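Local structure of heme peroxidase (Bacteroides thetaiotaomicron, 2GVK) at residues I13-A18 / F304-Y309; G19-N24 / V245-P250; V29-D34 / V137-T142; K43-N48 / S126-K131; K151-F156 / P250-S255. The protein is a dye-decolorizing (DyP-type) heme peroxidase that probably uses hydrogen peroxide to oxidise dyes and other organic substrates. All blocks are in the same frame, centred on the assembly; numbering follows the deposited sequence. Where two conformers were deposited one is given.

How the interactions relate
Interactions 1 and 5 are the buried contacts, lying on opposite sides of the chain's centre, while interactions 2, 3 and 4 are only partly buried. Strand 245-253 serves both interaction 2 and interaction 5, which share Pro250 and lack any hydrogen bond between their segments. Interaction 3, elsewhere on the same sheet, is by contrast a ladder of backbone bonds with a bulge. It touches interaction 4, where two helices meet through a salt bridge above branched apolar side chains. Interaction 1 mixes backbone, amide and ring contacts, and joins the N-terminal loop to the chain's last strand. Interactions 2 to 5 all reach the third subunit.

Interaction 1. Residues I13-A18 / F304-Y309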
# COMPACT_ATOMS: atom_id res chain seq x y z
N ILE A 13 6.85 -30.60 7.74
CA ILE A 13 6.81 -29.18 7.42
C ILE A 13 7.83 -28.43 8.29
O ILE A 13 7.76 -28.49 9.52
CB ILE A 13 5.40 -28.58 7.71
CG1 ILE A 13 4.30 -29.47 7.12
CG2 ILE A 13 5.30 -27.14 7.19
CD1 ILE A 13 4.46 -29.74 5.64
N PRO A 14 8.79 -27.73 7.66
CA PRO A 14 9.77 -26.98 8.43
C PRO A 14 9.20 -25.69 8.98
O PRO A 14 8.20 -25.18 8.49
CB PRO A 14 10.85 -26.66 7.40
CG PRO A 14 10.13 -26.56 6.13
CD PRO A 14 9.02 -27.58 6.21
N GLN A 15 9.82 -25.19 10.02
CA GLN A 15 9.55 -23.85 10.46
C GLN A 15 10.06 -22.88 9.38
O GLN A 15 10.67 -23.31 8.40
CB GLN A 15 10.24 -23.58 11.81
CG GLN A 15 9.63 -24.35 12.99
CD GLN A 15 10.20 -23.90 14.32
OE1 GLN A 15 10.16 -22.72 14.63
NE2 GLN A 15 10.62 -24.85 15.15
N ASP A 16 9.87 -21.57 9.60
CA ASP A 16 10.19 -20.56 8.61
C ASP A 16 11.69 -20.27 8.60
O ASP A 16 12.12 -19.16 8.94
CB ASP A 16 9.39 -19.28 8.90
CG ASP A 16 9.41 -18.29 7.74
OD1 ASP A 16 9.53 -18.73 6.57
OD2 ASP A 16 9.25 -17.08 7.99
N VAL A 17 12.46 -21.22 8.14
CA VAL A 17 13.90 -21.13 8.18
C VAL A 17 14.49 -20.64 6.86
O VAL A 17 15.69 -20.41 6.76
CB VAL A 17 14.51 -22.49 8.53
CG1 VAL A 17 14.04 -22.93 9.91
CG2 VAL A 17 14.17 -23.52 7.49
N ALA A 18 13.65 -20.48 5.87
CA ALA A 18 14.08 -19.97 4.60
C ALA A 18 13.33 -18.72 4.29
O ALA A 18 13.24 -18.32 3.15
CB ALA A 18 13.86 -20.98 3.53
N PHE A 304 21.60 -23.55 17.85
CA PHE A 304 20.29 -24.08 18.24
C PHE A 304 19.74 -25.01 17.15
O PHE A 304 20.03 -24.85 15.98
CB PHE A 304 19.25 -22.95 18.47
CG PHE A 304 19.68 -21.91 19.49
CD1 PHE A 304 20.47 -20.81 19.11
CD2 PHE A 304 19.24 -21.97 20.79
CE1 PHE A 304 20.81 -19.82 20.03
CE2 PHE A 304 19.64 -21.01 21.74
CZ PHE A 304 20.43 -19.94 21.34
N PHE A 305 18.93 -25.95 17.58
CA PHE A 305 18.19 -26.81 16.70
C PHE A 305 16.74 -26.36 16.62
O PHE A 305 16.05 -26.25 17.65
CB PHE A 305 18.27 -28.29 17.17
CG PHE A 305 17.36 -29.20 16.43
CD1 PHE A 305 17.50 -29.39 15.07
CD2 PHE A 305 16.35 -29.88 17.09
CE1 PHE A 305 16.64 -30.23 14.37
CE2 PHE A 305 15.48 -30.73 16.40
CZ PHE A 305 15.63 -30.90 15.05
N VAL A 306 16.28 -26.16 15.40
CA VAL A 306 14.95 -25.72 15.10
C VAL A 306 14.15 -26.92 14.52
O VAL A 306 14.34 -27.29 13.35
CB VAL A 306 15.00 -24.60 14.06
CG1 VAL A 306 13.57 -24.12 13.67
CG2 VAL A 306 15.83 -23.46 14.56
N PRO A 307 13.30 -27.55 15.34
CA PRO A 307 12.61 -28.75 14.87
C PRO A 307 11.53 -28.45 13.83
O PRO A 307 11.02 -27.35 13.77
CB PRO A 307 11.98 -29.34 16.17
CG PRO A 307 11.99 -28.27 17.14
CD PRO A 307 12.99 -27.23 16.75
N SER A 308 11.18 -29.45 13.03
CA SER A 308 10.03 -29.34 12.18
C SER A 308 8.80 -29.06 13.07
O SER A 308 8.82 -29.34 14.26
CB SER A 308 9.82 -30.62 11.40
OG SER A 308 9.39 -31.66 12.26
N TYR A 309 7.75 -28.52 12.48
CA TYR A 309 6.49 -28.32 13.24
C TYR A 309 5.97 -29.63 13.79
O TYR A 309 5.46 -29.67 14.88
CB TYR A 309 5.42 -27.68 12.35
CG TYR A 309 5.58 -26.21 12.13
CD1 TYR A 309 5.47 -25.31 13.19
CD2 TYR A 309 5.71 -25.69 10.84
CE1 TYR A 309 5.57 -23.95 12.99
CE2 TYR A 309 5.82 -24.35 10.62
CZ TYR A 309 5.74 -23.47 11.69
OH TYR A 309 5.81 -22.12 11.48
O HOH W 1 12.32 -26.39 10.88
O HOH W 2 8.13 -20.88 11.82
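Two hydrogen bonds join Ile13 and Gln15 to the 304-309 segment, both ending on backbone carbonyls. Tyr309 N, where helix 309-315 begins, donates to Ile13 O at 3.0 Å, with the donor almost in line with the C=O bond (176°). Gln15 NE2 donates to Pro307 O at 2.9 Å; the acceptor lies near the plane of the Gln15 amide, and the nitrogen lies in the plane of the Pro307 carbonyl. The other end of that amide, OE1, is bonded to Met69 N, so both ends of the group are engaged and its rotation is fixed. Ser308, at the N-cap, bonds through OG to Leu311 N.

Water supplies a second polar layer. Water 1 accepts from Gln15 N at 2.9 Å and makes a weak bond to Pro307 O. Water 2 links Asp16 N to Tyr309 OH, the latter 2.7 Å from the water oxygen.

The remaining packing centres on the Tyr309 ring and Val306. Gln15 keeps CG beside its backbone N (chi1 -70°) and runs extended from there: CG sits over one face of the Tyr309 ring in a CH-pi contact, 4.2 Å from the centroid, and the amide carries on past Val306, whose CG1 methyl lies in van der Waals contact with Gln15 CD and NE2, both at 3.4 Å. The apolar pairs are Val17 CG1 with Val306 CG1, at 4.0 Å, and Ile13 CG2 with Tyr309 CD2, at 3.9 Å; Ile13 packs on Val165 of the second subunit as well.

A single glutamine thus lays its methylene over a ring while its buried amide is satisfied at both ends, pinning the N-terminal loop to the short link between the last strand and helix 309-315.

Interaction 2. Residues G19-N24 / V245-P250; sequences GKQGEN and VRANMP. With EDO (1,2-ethanediol), chain H.
Gln21 and Gly22 of the loop before strand 24-32 close over Met249, a selenomethionine on strand 245-253, and this is the tight part. The Met249 chain bends at chi2 (-47°) and again at chi3, which brings SE to 3.7 Å from Gln21 CB and CE to 3.5 Å from Gly22 O. Gln21 CG rests on Ala247 CB at 4.0 Å.

Towards its amide end the fit slackens. Gln21 NE2 stays 3.9 Å from Arg246 O, too far for a hydrogen bond, and Gln21 OE1 turns to an unidentified bound molecule.

On the other side of the strand Arg246 and Asn248 hold an ethanediol probably taken from the crystallisation liquor. Asn248 ND2 donates to its O2 at 3.0 Å, while the Arg246 NH1 bond to the same oxygen is weak, the diol lying near the guanidinium plane at its edge. Asn248 ND2 is also bonded to Asp158 OD2. A valine here has no amide, and would probably leave Asp158 without this donor and the diol with the weak arginine bond.

No hydrogen bond joins loop and strand: a methylene chain, two methyls and selenium meet, with Gly22 O against one methyl, while the side-chain amides take their partners elsewhere.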
# COMPACT_ATOMS: atom_id res chain seq x y z
N GLY A 19 12.76 -18.10 5.32
CA GLY A 19 12.06 -16.86 5.16
C GLY A 19 12.98 -15.70 4.80
O GLY A 19 14.21 -15.75 5.03
N LYS A 20 12.41 -14.68 4.19
CA LYS A 20 13.11 -13.45 3.96
C LYS A 20 13.25 -12.75 5.25
O LYS A 20 12.59 -13.10 6.24
CB LYS A 20 12.33 -12.56 2.99
N GLN A 21 14.11 -11.73 5.27
CA GLN A 21 14.33 -10.93 6.46
C GLN A 21 13.22 -9.91 6.66
O GLN A 21 12.86 -9.18 5.74
CB GLN A 21 15.69 -10.22 6.38
CG GLN A 21 16.79 -11.05 5.74
CD GLN A 21 17.71 -10.22 4.86
OE1 GLN A 21 17.66 -8.99 4.90
NE2 GLN A 21 18.54 -10.89 4.08
N GLY A 22 12.67 -9.89 7.87
CA GLY A 22 11.58 -9.02 8.19
C GLY A 22 11.96 -7.57 8.18
O GLY A 22 13.16 -7.21 8.09
N GLU A 23 10.97 -6.74 8.25
CA GLU A 23 11.18 -5.31 8.36
C GLU A 23 11.57 -4.97 9.81
O GLU A 23 12.34 -4.04 10.05
CB GLU A 23 9.90 -4.57 7.97
CG GLU A 23 10.06 -3.07 7.80
CD GLU A 23 10.88 -2.70 6.58
OE1 GLU A 23 10.84 -3.44 5.59
OE2 GLU A 23 11.58 -1.66 6.62
N ASN A 24 10.99 -5.72 10.75
CA ASN A 24 11.23 -5.56 12.19
C ASN A 24 11.50 -6.91 12.76
O ASN A 24 10.85 -7.86 12.38
CB ASN A 24 10.00 -4.97 12.87
CG ASN A 24 9.61 -3.65 12.29
OD1 ASN A 24 10.16 -2.60 12.67
ND2 ASN A 24 8.71 -3.67 11.32
N VAL A 245 21.28 -20.11 4.72
CA VAL A 245 20.37 -18.98 4.55
C VAL A 245 20.61 -18.03 5.69
O VAL A 245 20.39 -18.36 6.83
CB VAL A 245 18.91 -19.44 4.55
CG1 VAL A 245 17.95 -18.23 4.54
CG2 VAL A 245 18.65 -20.36 3.38
N ARG A 246 21.08 -16.82 5.36
CA ARG A 246 21.62 -15.92 6.36
C ARG A 246 20.80 -14.64 6.45
O ARG A 246 20.34 -14.11 5.43
CB ARG A 246 23.08 -15.58 6.05
CG ARG A 246 23.99 -16.79 5.98
CD ARG A 246 25.46 -16.45 5.80
NE ARG A 246 25.87 -16.48 4.40
CZ ARG A 246 26.93 -15.85 3.91
NH1 ARG A 246 27.70 -15.13 4.72
NH2 ARG A 246 27.22 -15.93 2.62
N ALA A 247 20.65 -14.10 7.66
CA ALA A 247 20.53 -12.65 7.84
C ALA A 247 21.75 -12.02 8.51
O ALA A 247 22.50 -12.68 9.23
CB ALA A 247 19.27 -12.31 8.61
N ASN A 248 21.95 -10.73 8.23
CA ASN A 248 22.79 -9.88 9.05
C ASN A 248 22.06 -8.60 9.46
O ASN A 248 22.27 -7.54 8.87
CB ASN A 248 24.07 -9.52 8.30
CG ASN A 248 25.04 -10.69 8.20
OD1 ASN A 248 25.88 -10.89 9.06
ND2 ASN A 248 24.92 -11.46 7.13
N MSE A 249 21.19 -8.73 10.46
CA MSE A 249 20.21 -7.70 10.79
C MSE A 249 20.86 -6.60 11.60
O MSE A 249 21.50 -6.86 12.61
CB MSE A 249 19.06 -8.30 11.60
CG MSE A 249 18.22 -9.31 10.85
SE MSE A 249 17.75 -8.66 9.07
CE MSE A 249 16.35 -7.49 9.55
N PRO A 250 20.68 -5.37 11.15
CA PRO A 250 21.18 -4.22 11.88
C PRO A 250 20.53 -4.07 13.27
O PRO A 250 19.35 -4.32 13.43
CB PRO A 250 20.76 -3.03 10.99
CG PRO A 250 20.58 -3.58 9.67
CD PRO A 250 20.16 -4.99 9.82
C1 EDO H . 28.82 -14.54 8.41
O1 EDO H . 29.05 -14.81 9.83
C2 EDO H . 28.20 -13.13 8.21
O2 EDO H . 27.46 -13.08 6.94

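Interaction 3. Residues V29-D34 / V137-T142; sequences VYNLTD and VSVDET
Val139 holds CG1 trans to its own N (chi1 174°), which leaves CG2 beside that N and turned to Asn31. The Asn31 side chain, at chi1 -90°, lays its amide flat beneath this methyl: Val139 CG2 is 3.4 Å from Asn31 CG. Nearby, Val29 CG1 meets Val139 CB at 3.9 Å, and just past the strand Thr33 CG2 meets Val137 CG1 at 4.0 Å.

The backbones run antiparallel, with Asn31 and Val137 exchanging two bonds, N of each to O of the other. Tyr30 and Ser138 pair next, still in step; between Tyr30 and Val29 the register slips by one. Val29 O takes both Val139 N, at 2.8 Å, and Asp140 N, at 3.2 Å, the two donors arriving from the same face of its carbonyl plane. This is a classic beta bulge, placed where strand 136-145 turns a corner at Val139. Val29 N donates to Asp140 O at 2.9 Å in a nearly straight bond (172°).

Beyond the bulge Thr142 OG1 donates to the syn lone pair of Asp140 OD2, while Asp140 OD1 forms a salt bridge with Lys192. The Tyr30 ring meets Val137 O at its edge, and Ser138 OG bonds to Ser255 OG of the third subunit.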
# COMPACT_ATOMS: atom_id res chain seq x y z
N VAL A 29 17.21 -14.80 23.31
CA VAL A 29 17.84 -16.00 23.80
C VAL A 29 17.59 -16.10 25.29
O VAL A 29 17.84 -15.15 26.04
CB VAL A 29 19.36 -16.02 23.51
CG1 VAL A 29 20.02 -17.24 24.13
CG2 VAL A 29 19.59 -16.00 22.02
N TYR A 30 17.02 -17.22 25.69
CA TYR A 30 16.71 -17.51 27.08
C TYR A 30 17.59 -18.64 27.59
O TYR A 30 17.91 -19.57 26.85
CB TYR A 30 15.28 -18.00 27.21
CG TYR A 30 14.19 -16.95 27.08
CD1 TYR A 30 14.09 -15.93 27.98
CD2 TYR A 30 13.11 -17.16 26.22
CE1 TYR A 30 13.00 -15.05 27.98
CE2 TYR A 30 12.03 -16.29 26.20
CZ TYR A 30 11.99 -15.24 27.08
OH TYR A 30 10.89 -14.41 27.12
N ASN A 31 17.90 -18.61 28.89
CA ASN A 31 18.37 -19.79 29.59
C ASN A 31 17.23 -20.36 30.42
O ASN A 31 16.40 -19.63 30.91
CB ASN A 31 19.53 -19.46 30.51
CG ASN A 31 20.89 -19.58 29.83
OD1 ASN A 31 21.00 -20.06 28.70
ND2 ASN A 31 21.93 -19.11 30.52
N LEU A 32 17.21 -21.68 30.57
CA LEU A 32 16.26 -22.33 31.44
C LEU A 32 16.63 -22.13 32.89
O LEU A 32 17.80 -22.11 33.22
CB LEU A 32 16.22 -23.84 31.14
CG LEU A 32 15.84 -24.25 29.73
CD1 LEU A 32 15.95 -25.74 29.60
CD2 LEU A 32 14.45 -23.77 29.38
N THR A 33 15.62 -22.06 33.75
CA THR A 33 15.82 -22.08 35.20
C THR A 33 15.63 -23.50 35.73
O THR A 33 15.12 -24.37 35.03
CB THR A 33 14.82 -21.19 35.92
OG1 THR A 33 13.50 -21.76 35.83
CG2 THR A 33 14.82 -19.80 35.35
N ASP A 34 15.91 -23.68 37.02
CA ASP A 34 15.76 -24.98 37.65
C ASP A 34 14.42 -25.12 38.38
O ASP A 34 14.26 -25.95 39.26
CB ASP A 34 16.90 -25.23 38.64
CG ASP A 34 18.16 -25.72 37.96
OD1 ASP A 34 18.09 -26.09 36.77
OD2 ASP A 34 19.22 -25.77 38.62
N VAL A 137 15.25 -17.23 32.07
CA VAL A 137 15.88 -15.95 32.33
C VAL A 137 16.47 -15.44 31.00
O VAL A 137 16.94 -16.24 30.18
CB VAL A 137 16.97 -16.05 33.43
CG1 VAL A 137 16.32 -16.13 34.81
CG2 VAL A 137 17.85 -17.23 33.21
N SER A 138 16.42 -14.13 30.79
CA SER A 138 16.95 -13.53 29.55
C SER A 138 18.47 -13.57 29.50
O SER A 138 19.13 -13.11 30.42
CB SER A 138 16.50 -12.09 29.43
OG SER A 138 16.92 -11.55 28.18
N VAL A 139 19.01 -14.14 28.42
CA VAL A 139 20.42 -14.05 28.13
C VAL A 139 20.68 -12.85 27.23
O VAL A 139 21.58 -12.08 27.48
CB VAL A 139 20.95 -15.36 27.46
CG1 VAL A 139 22.39 -15.20 27.03
CG2 VAL A 139 20.80 -16.52 28.39
N ASP A 140 19.88 -12.70 26.18
CA ASP A 140 19.97 -11.54 25.31
C ASP A 140 18.65 -11.27 24.62
O ASP A 140 17.93 -12.21 24.26
CB ASP A 140 21.04 -11.73 24.22
CG ASP A 140 21.19 -10.51 23.34
OD1 ASP A 140 21.68 -9.49 23.85
OD2 ASP A 140 20.66 -10.51 22.18
N GLU A 141 18.31 -10.00 24.50
CA GLU A 141 17.25 -9.55 23.59
C GLU A 141 17.78 -8.44 22.74
O GLU A 141 18.34 -7.46 23.25
CB GLU A 141 16.02 -9.07 24.36
CG GLU A 141 14.88 -8.62 23.44
CD GLU A 141 13.54 -8.40 24.19
OE1 GLU A 141 13.36 -8.96 25.30
OE2 GLU A 141 12.70 -7.64 23.66
N THR A 142 17.70 -8.62 21.44
CA THR A 142 18.13 -7.62 20.49
C THR A 142 17.01 -7.32 19.52
O THR A 142 16.33 -8.25 19.01
CB THR A 142 19.39 -8.08 19.72
OG1 THR A 142 20.46 -8.33 20.65
CG2 THR A 142 19.83 -7.02 18.73

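Interaction 4. Residues K43-N48 / S126-K131. With EDO (1,2-ethanediol), chain J.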
# COMPACT_ATOMS: atom_id res chain seq x y z
N LYS A 43 7.20 -27.01 27.27
CA LYS A 43 6.38 -27.92 26.46
C LYS A 43 5.05 -27.26 26.07
O LYS A 43 4.55 -27.49 24.95
CB LYS A 43 6.14 -29.23 27.20
CG LYS A 43 7.35 -30.11 27.27
CD LYS A 43 7.03 -31.48 27.85
CE LYS A 43 8.26 -32.38 27.82
NZ LYS A 43 7.95 -33.81 28.19
N ASP A 44 4.50 -26.43 26.94
CA ASP A 44 3.25 -25.65 26.63
C ASP A 44 3.48 -24.76 25.44
O ASP A 44 2.64 -24.66 24.55
CB ASP A 44 2.81 -24.78 27.81
CG ASP A 44 1.55 -23.92 27.47
OD1 ASP A 44 0.45 -24.52 27.31
OD2 ASP A 44 1.67 -22.67 27.37
N VAL A 45 4.62 -24.10 25.40
CA VAL A 45 4.95 -23.26 24.25
C VAL A 45 5.13 -24.13 22.98
O VAL A 45 4.59 -23.81 21.93
CB VAL A 45 6.22 -22.40 24.50
CG1 VAL A 45 6.64 -21.69 23.22
CG2 VAL A 45 5.97 -21.39 25.58
N CYS A 46 5.85 -25.25 23.10
CA CYS A 46 6.01 -26.17 21.97
C CYS A 46 4.65 -26.59 21.41
O CYS A 46 4.43 -26.59 20.19
CB CYS A 46 6.79 -27.43 22.37
SG CYS A 46 8.49 -27.16 22.81
N ALA A 47 3.75 -26.98 22.31
CA ALA A 47 2.44 -27.48 21.93
C ALA A 47 1.60 -26.42 21.24
O ALA A 47 0.78 -26.74 20.36
CB ALA A 47 1.72 -28.00 23.15
N ASN A 48 1.78 -25.16 21.62
CA ASN A 48 0.92 -24.09 21.17
C ASN A 48 1.57 -23.15 20.16
O ASN A 48 0.94 -22.17 19.71
CB ASN A 48 0.43 -23.31 22.38
CG ASN A 48 -0.55 -24.09 23.19
OD1 ASN A 48 -1.63 -24.47 22.69
ND2 ASN A 48 -0.19 -24.41 24.42
N SER A 126 5.35 -11.00 24.06
CA SER A 126 4.73 -10.79 25.36
C SER A 126 4.00 -12.07 25.81
O SER A 126 4.00 -12.40 26.99
CB SER A 126 3.78 -9.58 25.34
OG SER A 126 2.57 -9.87 24.65
N ILE A 127 3.41 -12.77 24.86
CA ILE A 127 2.71 -14.00 25.19
C ILE A 127 3.73 -15.09 25.60
O ILE A 127 3.51 -15.81 26.55
CB ILE A 127 1.80 -14.45 24.04
CG1 ILE A 127 0.65 -13.43 23.87
CG2 ILE A 127 1.25 -15.83 24.31
CD1 ILE A 127 -0.04 -13.50 22.55
N LEU A 128 4.89 -15.12 24.91
CA LEU A 128 5.99 -16.03 25.31
C LEU A 128 6.45 -15.72 26.74
O LEU A 128 6.66 -16.63 27.54
CB LEU A 128 7.18 -15.90 24.35
CG LEU A 128 6.97 -16.38 22.92
CD1 LEU A 128 8.20 -16.04 22.08
CD2 LEU A 128 6.68 -17.87 22.87
N ASP A 129 6.58 -14.43 27.05
CA ASP A 129 6.98 -13.99 28.40
C ASP A 129 6.01 -14.55 29.44
O ASP A 129 6.42 -15.11 30.46
CB ASP A 129 7.01 -12.45 28.45
CG ASP A 129 7.35 -11.90 29.84
OD1 ASP A 129 8.24 -12.47 30.54
OD2 ASP A 129 6.77 -10.83 30.22
N GLU A 130 4.72 -14.40 29.17
CA GLU A 130 3.68 -14.88 30.07
C GLU A 130 3.70 -16.40 30.22
O GLU A 130 3.62 -16.92 31.33
CB GLU A 130 2.30 -14.44 29.56
CG GLU A 130 2.06 -12.94 29.68
CD GLU A 130 0.88 -12.44 28.81
OE1 GLU A 130 0.23 -13.27 28.11
OE2 GLU A 130 0.65 -11.21 28.80
N LYS A 131 3.82 -17.10 29.11
CA LYS A 131 3.79 -18.56 29.13
C LYS A 131 5.02 -19.16 29.78
O LYS A 131 4.96 -20.26 30.38
CB LYS A 131 3.62 -19.11 27.71
CG LYS A 131 2.23 -18.98 27.13
CD LYS A 131 2.19 -19.64 25.70
CE LYS A 131 0.80 -19.63 25.10
NZ LYS A 131 -0.13 -20.43 25.91
C1 EDO J . 10.89 -12.77 33.48
O1 EDO J . 12.22 -12.65 32.94
C2 EDO J . 10.06 -11.60 32.99
O2 EDO J . 8.67 -11.90 33.03
O HOH W 3 2.93 -22.05 30.18
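Asp44 OD2 is linked to Lys131 twice, once directly and once through water. Lys131 NZ makes a salt bridge to it at 3.2 Å, meeting the carboxylate on its syn side, 15° out of plane. Water 3 donates both to the same oxygen and, at 2.7 Å, to Lys131 O. The lysine runs straight until its last torsion (chi4 -63°), where the bend swings NZ to the carboxylate; the two side chains cross at about a right angle.

Beneath this polar clasp Val45 does the packing. Its CG1 touches Leu128 CD2 at 3.8 Å, and its CG2 touches Lys131 CB at 3.9 Å. Within helix 38-59, Asn48 ND2 bonds back to Asp44 O at 2.8 Å. The segment axes come within 10.5 Å, their directions 140° apart.

A methionine in place of Lys131 has no ammonium group, and would probably leave the Asp44 carboxylate without its charged mate across the helices.

On the far side of helix 118-131, Asp129 OD1 accepts from an ethanediol that is also bonded to Ser255 of the third subunit.

The helices therefore meet in layers, valine and leucine below and an ion pair with water above, and the lysine belongs to both: its methylenes pack while its charge pairs.

Interaction 5. Residues K151-F156 / P250-S255; sequences KAIIGF and PFANTS. With EDO (1,2-ethanediol), chain B.
A type I beta turn, Ala152 to Gly155, leans on strand 245-253, and Ile153 is the residue that presses against it. Ile153 CB faces Pro250 CB at 4.0 Å. With CG1 trans to the backbone N (chi1 -157°), the side chain stretches along the strand, and CD1 ends 3.3 Å from Phe251 O and 4.0 Å from Ala252 CB. Next to it, Pro250 CG lies 3.7 Å from Lys151 O. A backbone hydrogen bond also ties Pro250 to Phe145 of strand 136-145, consistent with the DyP beta-barrel.

The turn is held from within. Gly155 N donates to Ala152 O at 2.9 Å, and Ala152 N to Phe156 O at 2.8 Å; Gly155 itself sits at positive phi (90°). Lys151 sends its ammonium group away from the strand to a salt bridge with Asp149.

Phe122 of the third subunit packs on both Ile153 and Ala252, making this a subunit contact too. At the strand's end an ethanediol donates from O1 to Ser255 O at 3.1 Å and also bonds to Asp129 of the third subunit.

Gly155 and Phe156, followed two residues later by Asp158, fit the start of the GxxDG signature of DyP-type peroxidases, whose aspartate in relatives lies on the distal side of the heme.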
# COMPACT_ATOMS: atom_id res chain seq x y z
N LYS A 151 20.16 -3.23 3.30
CA LYS A 151 21.55 -2.99 3.67
C LYS A 151 21.86 -3.50 5.05
O LYS A 151 21.05 -3.42 5.97
CB LYS A 151 21.88 -1.49 3.61
CG LYS A 151 21.73 -0.86 2.24
CD LYS A 151 22.19 0.59 2.28
CE LYS A 151 21.60 1.43 1.11
NZ LYS A 151 21.96 0.87 -0.23
N ALA A 152 23.07 -4.03 5.20
CA ALA A 152 23.64 -4.22 6.50
C ALA A 152 24.02 -2.84 7.05
O ALA A 152 24.07 -1.85 6.32
CB ALA A 152 24.87 -5.12 6.42
N ILE A 153 24.29 -2.77 8.33
CA ILE A 153 24.49 -1.50 8.99
C ILE A 153 25.79 -0.80 8.50
O ILE A 153 25.95 0.41 8.65
CB ILE A 153 24.48 -1.70 10.52
CG1 ILE A 153 24.11 -0.40 11.25
CG2 ILE A 153 25.80 -2.27 11.00
CD1 ILE A 153 23.73 -0.62 12.69
N ILE A 154 26.68 -1.58 7.87
CA ILE A 154 27.91 -1.03 7.24
C ILE A 154 27.64 -0.41 5.84
O ILE A 154 28.57 0.01 5.16
CB ILE A 154 29.00 -2.12 7.12
CG1 ILE A 154 28.41 -3.36 6.42
CG2 ILE A 154 29.53 -2.45 8.47
CD1 ILE A 154 29.40 -4.18 5.74
N GLY A 155 26.38 -0.42 5.41
CA GLY A 155 25.96 0.34 4.22
C GLY A 155 26.04 -0.40 2.92
O GLY A 155 25.99 0.21 1.86
N PHE A 156 26.23 -1.71 3.00
CA PHE A 156 26.25 -2.57 1.85
C PHE A 156 25.06 -3.49 1.92
O PHE A 156 24.73 -4.00 2.96
CB PHE A 156 27.53 -3.43 1.85
CG PHE A 156 28.73 -2.73 1.32
CD1 PHE A 156 29.38 -1.76 2.07
CD2 PHE A 156 29.23 -3.05 0.07
CE1 PHE A 156 30.51 -1.13 1.58
CE2 PHE A 156 30.36 -2.43 -0.40
CZ PHE A 156 30.98 -1.45 0.34
N PRO A 250 20.68 -5.37 11.15
CA PRO A 250 21.18 -4.22 11.88
C PRO A 250 20.53 -4.07 13.27
O PRO A 250 19.35 -4.32 13.43
CB PRO A 250 20.76 -3.03 10.99
CG PRO A 250 20.58 -3.58 9.67
CD PRO A 250 20.16 -4.99 9.82
N PHE A 251 21.33 -3.66 14.24
CA PHE A 251 20.80 -3.15 15.51
C PHE A 251 21.71 -2.03 15.99
O PHE A 251 22.89 -1.96 15.61
CB PHE A 251 20.67 -4.25 16.56
CG PHE A 251 21.98 -4.81 17.03
CD1 PHE A 251 22.54 -5.91 16.41
CD2 PHE A 251 22.59 -4.31 18.15
CE1 PHE A 251 23.74 -6.48 16.91
CE2 PHE A 251 23.77 -4.85 18.63
CZ PHE A 251 24.33 -5.97 18.00
N ALA A 252 21.16 -1.10 16.76
CA ALA A 252 21.95 0.04 17.21
C ALA A 252 21.36 0.81 18.32
O ALA A 252 20.13 0.93 18.44
CB ALA A 252 22.19 1.00 16.03
N ASN A 253 22.26 1.36 19.14
CA ASN A 253 21.93 2.44 20.08
C ASN A 253 22.86 3.60 19.75
O ASN A 253 23.95 3.69 20.29
CB ASN A 253 22.13 1.99 21.54
CG ASN A 253 21.77 3.07 22.55
OD1 ASN A 253 21.93 4.28 22.28
ND2 ASN A 253 21.30 2.65 23.75
N THR A 254 22.48 4.41 18.77
CA THR A 254 23.37 5.44 18.23
C THR A 254 23.79 6.48 19.27
O THR A 254 24.85 7.04 19.18
CB THR A 254 22.76 6.15 17.03
OG1 THR A 254 21.52 6.74 17.41
CG2 THR A 254 22.51 5.16 15.90
N SER A 255 22.94 6.71 20.27
CA SER A 255 23.24 7.71 21.29
C SER A 255 24.49 7.31 22.07
O SER A 255 25.22 8.17 22.56
CB SER A 255 22.03 7.91 22.24
OG SER A 255 21.91 6.85 23.17
C1 EDO B . 29.23 8.76 21.72
O1 EDO B . 28.30 8.61 22.80
C2 EDO B . 28.94 7.71 20.67
O2 EDO B . 29.44 8.09 19.39